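Local coordinates for protein tRNA-splicing ligase RtcB (Thermus thermophilus, PDB 2EPG) that probably joins RNA ends carrying a 2',3'-cyclic phosphate or 3'-phosphate to 5'-hydroxyl RNA ends, using GTP and manganese, at residues Q255-Q258 and D259-R263; D45-A48 and E49-S53; F324-R327 and D328-L331. All coordinates share one frame; numbering follows the deposited sequence.

Contact 1 of 3, residues Q255-Q258 and D259-R263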
# COMPACT_ATOMS: atom_id res chain seq x y z
N GLN A 255 -7.94 -10.81 -10.40
CA GLN A 255 -8.14 -12.14 -10.98
C GLN A 255 -7.23 -13.17 -10.32
O GLN A 255 -7.67 -14.26 -10.00
CB GLN A 255 -7.89 -12.12 -12.50
CG GLN A 255 -8.37 -13.37 -13.23
CD GLN A 255 -9.84 -13.64 -13.00
OE1 GLN A 255 -10.67 -12.79 -13.27
NE2 GLN A 255 -10.16 -14.82 -12.50
N VAL A 256 -5.96 -12.82 -10.13
CA VAL A 256 -5.01 -13.73 -9.49
C VAL A 256 -5.50 -14.14 -8.09
O VAL A 256 -5.33 -15.29 -7.67
CB VAL A 256 -3.61 -13.08 -9.36
CG1 VAL A 256 -2.72 -13.90 -8.42
CG2 VAL A 256 -2.96 -13.00 -10.72
N CYS A 257 -6.12 -13.21 -7.38
CA CYS A 257 -6.62 -13.52 -6.05
C CYS A 257 -7.76 -14.53 -6.18
O CYS A 257 -7.81 -15.52 -5.45
CB CYS A 257 -7.12 -12.25 -5.34
SG CYS A 257 -7.73 -12.52 -3.63
N GLN A 258 -8.66 -14.27 -7.12
CA GLN A 258 -9.81 -15.14 -7.37
C GLN A 258 -9.38 -16.54 -7.80
O GLN A 258 -9.87 -17.53 -7.28
CB GLN A 258 -10.70 -14.53 -8.45
CG GLN A 258 -11.86 -15.42 -8.85
CD GLN A 258 -12.94 -15.50 -7.79
OE1 GLN A 258 -13.62 -14.51 -7.51
NE2 GLN A 258 -13.10 -16.68 -7.18
N ASP A 259 -8.45 -16.60 -8.75
CA ASP A 259 -7.94 -17.87 -9.26
C ASP A 259 -7.40 -18.75 -8.15
O ASP A 259 -7.67 -19.95 -8.10
CB ASP A 259 -6.81 -17.63 -10.27
CG ASP A 259 -7.29 -16.97 -11.56
OD1 ASP A 259 -6.42 -16.49 -12.32
OD2 ASP A 259 -8.51 -16.94 -11.82
N TYR A 260 -6.63 -18.16 -7.24
CA TYR A 260 -6.03 -18.94 -6.17
C TYR A 260 -6.88 -19.22 -4.95
O TYR A 260 -6.69 -20.24 -4.30
CB TYR A 260 -4.68 -18.33 -5.76
CG TYR A 260 -3.61 -18.64 -6.79
CD1 TYR A 260 -3.34 -17.77 -7.84
CD2 TYR A 260 -2.92 -19.86 -6.75
CE1 TYR A 260 -2.43 -18.10 -8.84
CE2 TYR A 260 -2.01 -20.21 -7.73
CZ TYR A 260 -1.77 -19.33 -8.78
OH TYR A 260 -0.88 -19.68 -9.76
N VAL A 261 -7.82 -18.34 -4.63
CA VAL A 261 -8.69 -18.61 -3.49
C VAL A 261 -9.40 -19.92 -3.81
O VAL A 261 -9.38 -20.86 -3.00
CB VAL A 261 -9.77 -17.52 -3.28
CG1 VAL A 261 -10.83 -18.03 -2.32
CG2 VAL A 261 -9.14 -16.25 -2.72
N GLU A 262 -10.03 -19.99 -4.98
CA GLU A 262 -10.75 -21.20 -5.36
C GLU A 262 -9.84 -22.40 -5.53
O GLU A 262 -10.21 -23.52 -5.19
CB GLU A 262 -11.61 -20.98 -6.62
CG GLU A 262 -11.00 -20.14 -7.72
CD GLU A 262 -12.01 -19.80 -8.81
OE1 GLU A 262 -12.99 -19.07 -8.53
OE2 GLU A 262 -11.83 -20.28 -9.96
N ARG A 263 -8.63 -22.18 -6.03
CA ARG A 263 -7.70 -23.28 -6.17
C ARG A 263 -7.30 -23.77 -4.77
O ARG A 263 -7.15 -24.97 -4.55
CB ARG A 263 -6.46 -22.85 -6.97
CG ARG A 263 -5.46 -23.99 -7.16
CD ARG A 263 -4.28 -23.63 -8.06
NE ARG A 263 -3.35 -24.76 -8.11
CZ ARG A 263 -2.09 -24.69 -8.55
NH1 ARG A 263 -1.34 -25.78 -8.54
NH2 ARG A 263 -1.60 -23.55 -9.01
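Gln-255 and Asp-259 meet through complementary torsions: Gln-255 sets CG anti to its backbone N (chi1 -167°) and bends at chi2, while Asp-259 turns its carboxylate back beside its own backbone N (chi1 -68°). They lie one turn apart on the alpha helix 250-265, an i to i+4 pair. NE2 of Gln-255 donates to OD2 of Asp-259 at 2.8 Å. The bond is nearly straight and lies in the amide plane, but it meets the carboxylate from above its plane. The same two residues are tied by the backbone, where N of Asp-259 donates to O of Gln-255. The other carboxylate oxygen, OD1, binds the hydroxyl of Ser-196, so both oxygens have a donor. Gln-258 reaches Glu-262 in the same spacing, but the bond from NE2 to OE1 is weak and strongly bent, and this pair lies toward solvent. Val-256, Cys-257, Tyr-260 and Val-261 make the mostly apolar part of the buried surface. Val-256 runs alongside Tyr-260, its CG1 4.0 Å from CD1 of the ring. The ring packs against helix 288-321, and its OH binds the backbone O of Lys-194. Next to them, SG of Cys-257 touches CG2 of Val-261 at 4.1 Å. Val-256 O takes the backbone N of Tyr-260 and also lies at the edge of that ring, 3.2 Å from CD1.

Contact 2 of 3, residues D45-A48 and E49-S53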
# COMPACT_ATOMS: atom_id res chain seq x y z
N ASP A 45 -15.60 2.81 18.61
CA ASP A 45 -16.08 2.52 17.27
C ASP A 45 -16.19 1.01 17.05
O ASP A 45 -17.17 0.52 16.49
CB ASP A 45 -15.13 3.14 16.25
CG ASP A 45 -15.80 3.42 14.93
OD1 ASP A 45 -16.40 2.49 14.35
OD2 ASP A 45 -15.73 4.58 14.47
N LEU A 46 -15.17 0.28 17.49
CA LEU A 46 -15.14 -1.18 17.36
C LEU A 46 -16.20 -1.83 18.24
O LEU A 46 -16.85 -2.80 17.86
CB LEU A 46 -13.76 -1.71 17.75
CG LEU A 46 -12.66 -1.84 16.69
CD1 LEU A 46 -12.79 -0.79 15.60
CD2 LEU A 46 -11.32 -1.74 17.40
N GLU A 47 -16.36 -1.27 19.44
CA GLU A 47 -17.33 -1.77 20.41
C GLU A 47 -18.75 -1.72 19.83
O GLU A 47 -19.54 -2.65 20.01
CB GLU A 47 -17.24 -0.93 21.69
CG GLU A 47 -18.04 -1.45 22.87
CD GLU A 47 -19.52 -1.29 22.67
OE1 GLU A 47 -19.95 -0.18 22.28
OE2 GLU A 47 -20.26 -2.27 22.91
N ALA A 48 -19.05 -0.64 19.13
CA ALA A 48 -20.37 -0.49 18.52
C ALA A 48 -20.53 -1.47 17.38
O ALA A 48 -21.65 -1.76 16.96
CB ALA A 48 -20.54 0.93 18.01
N GLU A 49 -19.40 -1.99 16.89
CA GLU A 49 -19.41 -2.93 15.78
C GLU A 49 -19.45 -4.37 16.28
O GLU A 49 -19.30 -5.32 15.50
CB GLU A 49 -18.15 -2.73 14.93
CG GLU A 49 -18.29 -3.20 13.49
CD GLU A 49 -19.19 -2.28 12.68
OE1 GLU A 49 -19.49 -2.60 11.51
OE2 GLU A 49 -19.61 -1.23 13.22
N ASN A 50 -19.66 -4.53 17.59
CA ASN A 50 -19.70 -5.84 18.21
C ASN A 50 -18.33 -6.50 18.15
O ASN A 50 -18.19 -7.69 18.44
CB ASN A 50 -20.74 -6.75 17.53
CG ASN A 50 -22.09 -6.74 18.24
OD1 ASN A 50 -22.79 -5.72 18.27
ND2 ASN A 50 -22.45 -7.88 18.81
N TYR A 51 -17.32 -5.71 17.77
CA TYR A 51 -15.94 -6.18 17.67
C TYR A 51 -15.76 -7.20 16.55
O TYR A 51 -14.91 -8.07 16.63
CB TYR A 51 -15.50 -6.79 19.00
CG TYR A 51 -15.56 -5.83 20.17
CD1 TYR A 51 -16.30 -6.14 21.31
CD2 TYR A 51 -14.85 -4.63 20.15
CE1 TYR A 51 -16.33 -5.28 22.41
CE2 TYR A 51 -14.87 -3.76 21.25
CZ TYR A 51 -15.61 -4.10 22.37
OH TYR A 51 -15.64 -3.25 23.46
N ALA A 52 -16.57 -7.07 15.50
CA ALA A 52 -16.51 -7.99 14.37
C ALA A 52 -15.12 -8.13 13.76
O ALA A 52 -14.62 -9.25 13.56
CB ALA A 52 -17.51 -7.55 13.32
N SER A 53 -14.48 -7.01 13.45
CA SER A 53 -13.16 -7.06 12.85
C SER A 53 -12.16 -7.75 13.77
O SER A 53 -11.23 -8.40 13.31
CB SER A 53 -12.69 -5.64 12.49
OG SER A 53 -12.62 -4.81 13.63
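Tyr-51 folds back over the end of helix 40-48 and covers the backbone of Leu-46 and Glu-47. Its CB places CG beside the backbone N (chi1 -60°), sending the ring back toward the helix. CD2 lies 3.5 Å from O of Leu-46 and 3.9 Å from CB of the same residue. CE2 sits 3.3 Å from CA of Glu-47, which lies over one face of the ring. CZ lies 3.5 Å from that CA, with CB close behind. At the tip, OH packs against the aliphatic part of Glu-47, 3.1 Å from CG. The carboxylate of Glu-47 is nearly perpendicular to the ring. Elsewhere the ring meets Phe-13 edge to face. O of Leu-46 accepts from N of Glu-49 and from N of Tyr-51, from opposite faces of its carbonyl plane. N of Asn-50 donates to O of Glu-47 at 3.1 Å. Asn-50 and Tyr-51 both have positive phi, which turns the chain out of the helix and makes the type I' turn from Glu-49 to Ala-52. Tyr-51 is also the N-cap of helix 52-60. The bonds from N of Tyr-51 and N of Asn-50 define a Schellman motif, with Asn-50 as its C-prime residue.

Contact 3 of 3, residues F324-R327 and D328-L331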
# COMPACT_ATOMS: atom_id res chain seq x y z
N PHE A 324 5.73 23.84 -17.33
CA PHE A 324 6.77 23.62 -16.33
C PHE A 324 7.81 22.68 -16.91
O PHE A 324 7.52 21.50 -17.15
CB PHE A 324 6.19 23.01 -15.06
CG PHE A 324 5.21 23.90 -14.35
CD1 PHE A 324 3.85 23.67 -14.45
CD2 PHE A 324 5.66 24.96 -13.57
CE1 PHE A 324 2.94 24.49 -13.79
CE2 PHE A 324 4.76 25.78 -12.91
CZ PHE A 324 3.39 25.55 -13.02
N THR A 325 9.02 23.19 -17.13
CA THR A 325 10.11 22.38 -17.67
C THR A 325 10.58 21.37 -16.62
O THR A 325 10.26 21.51 -15.45
CB THR A 325 11.32 23.25 -18.06
OG1 THR A 325 11.82 23.90 -16.89
CG2 THR A 325 10.93 24.30 -19.10
N PRO A 326 11.35 20.36 -17.04
CA PRO A 326 11.83 19.37 -16.09
C PRO A 326 12.59 20.01 -14.94
O PRO A 326 12.50 19.55 -13.80
CB PRO A 326 12.72 18.47 -16.95
CG PRO A 326 11.98 18.45 -18.24
CD PRO A 326 11.64 19.93 -18.42
N ARG A 327 13.33 21.07 -15.21
CA ARG A 327 14.07 21.71 -14.14
C ARG A 327 13.15 22.60 -13.30
O ARG A 327 13.47 22.90 -12.15
CB ARG A 327 15.29 22.49 -14.67
CG ARG A 327 15.04 23.76 -15.45
CD ARG A 327 16.26 24.09 -16.33
NE ARG A 327 17.53 23.84 -15.64
CZ ARG A 327 18.73 23.84 -16.23
NH1 ARG A 327 19.82 23.60 -15.51
NH2 ARG A 327 18.85 24.07 -17.54
N ASP A 328 12.01 22.99 -13.85
CA ASP A 328 11.06 23.80 -13.09
C ASP A 328 10.33 22.90 -12.09
O ASP A 328 10.30 23.17 -10.89
CB ASP A 328 9.97 24.42 -13.98
CG ASP A 328 10.45 25.63 -14.77
OD1 ASP A 328 11.21 26.46 -14.21
OD2 ASP A 328 10.03 25.77 -15.94
N HIS A 329 9.73 21.82 -12.60
CA HIS A 329 8.96 20.96 -11.72
C HIS A 329 9.77 19.99 -10.88
O HIS A 329 9.37 19.69 -9.76
CB HIS A 329 7.85 20.24 -12.51
CG HIS A 329 8.34 19.20 -13.48
ND1 HIS A 329 9.04 18.08 -13.09
CD2 HIS A 329 8.14 19.08 -14.81
CE1 HIS A 329 9.24 17.31 -14.14
NE2 HIS A 329 8.71 17.89 -15.20
N GLY A 330 10.90 19.53 -11.40
CA GLY A 330 11.73 18.60 -10.66
C GLY A 330 10.95 17.53 -9.90
O GLY A 330 11.25 17.27 -8.74
N LEU A 331 9.95 16.92 -10.55
CA LEU A 331 9.12 15.89 -9.93
C LEU A 331 9.87 14.58 -9.65
O LEU A 331 10.06 13.75 -10.54
CB LEU A 331 7.90 15.61 -10.80
CG LEU A 331 6.77 16.64 -10.65
CD1 LEU A 331 5.89 16.66 -11.90
CD2 LEU A 331 5.96 16.30 -9.40
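Thr-325 and Asp-328 form a capping box at the start of the short helix 326-329. OD2 of Asp-328 accepts two hydrogen bonds from Thr-325. The backbone N of Thr-325 donates to it at 3.0 Å, on the anti side and close to the carboxylate plane. The hydroxyl OG1 donates to it at 2.8 Å from well above that plane. In return, N of Asp-328 gives a weak bond to OG1. A chi1 of 61° places OG1 where it reaches both OD2 and N of Asp-328. O of Thr-325 takes a nearly straight bond from N of His-329 at 2.9 Å. O of Pro-326 accepts from N of Gly-330, where positive phi ends the helix.

Both ring nitrogens of His-329 have partners. ND1 accepts from N of Leu-331 at 2.9 Å, in the ring plane, and NE2 is hydrogen-bonded to OE2 of Glu-320. The ring is also held between two neighbours. CA of Pro-326 makes a CH-pi contact over one face, 3.8 Å from the ring centroid, and CD1 of Leu-331 lies over the opposite face. A leucine in place of His-329 would probably leave Leu-331 N and the carboxylate of Glu-320 without their ring partners.

The segment lies between helix 288-321 and strand 110-119. His-329 touches Phe-319 of the helix and Leu-118 of the strand, and its backbone is hydrogen-bonded to the backbone of His-117. Phe-324 packs on Leu-118 and makes a cation-pi contact with Arg-126. Leu-331 then leads into strand 332-347.

Overall arrangement
All three contacts are local but differ in place: the middle of one helix, the junction of two, and the whole of a short one. Contact 1, in helix 250-265, is the most buried, with a mostly apolar side facing the protein. Contacts 2 and 3 are partly buried; contact 2 has more exposed residues and joins helices 40-48 and 52-60 by backbone bonds and a tyrosine ring. Contact 3 starts a short helix with polar side chains and ends it at a glycine. Contacts 1 and 3 border helix 288-321, with centres about 43 Å apart, on opposite sides of the chain's centre. Contacts 1 and 2 lie near residues predicted to bind manganese or GMP; contact 3 does not.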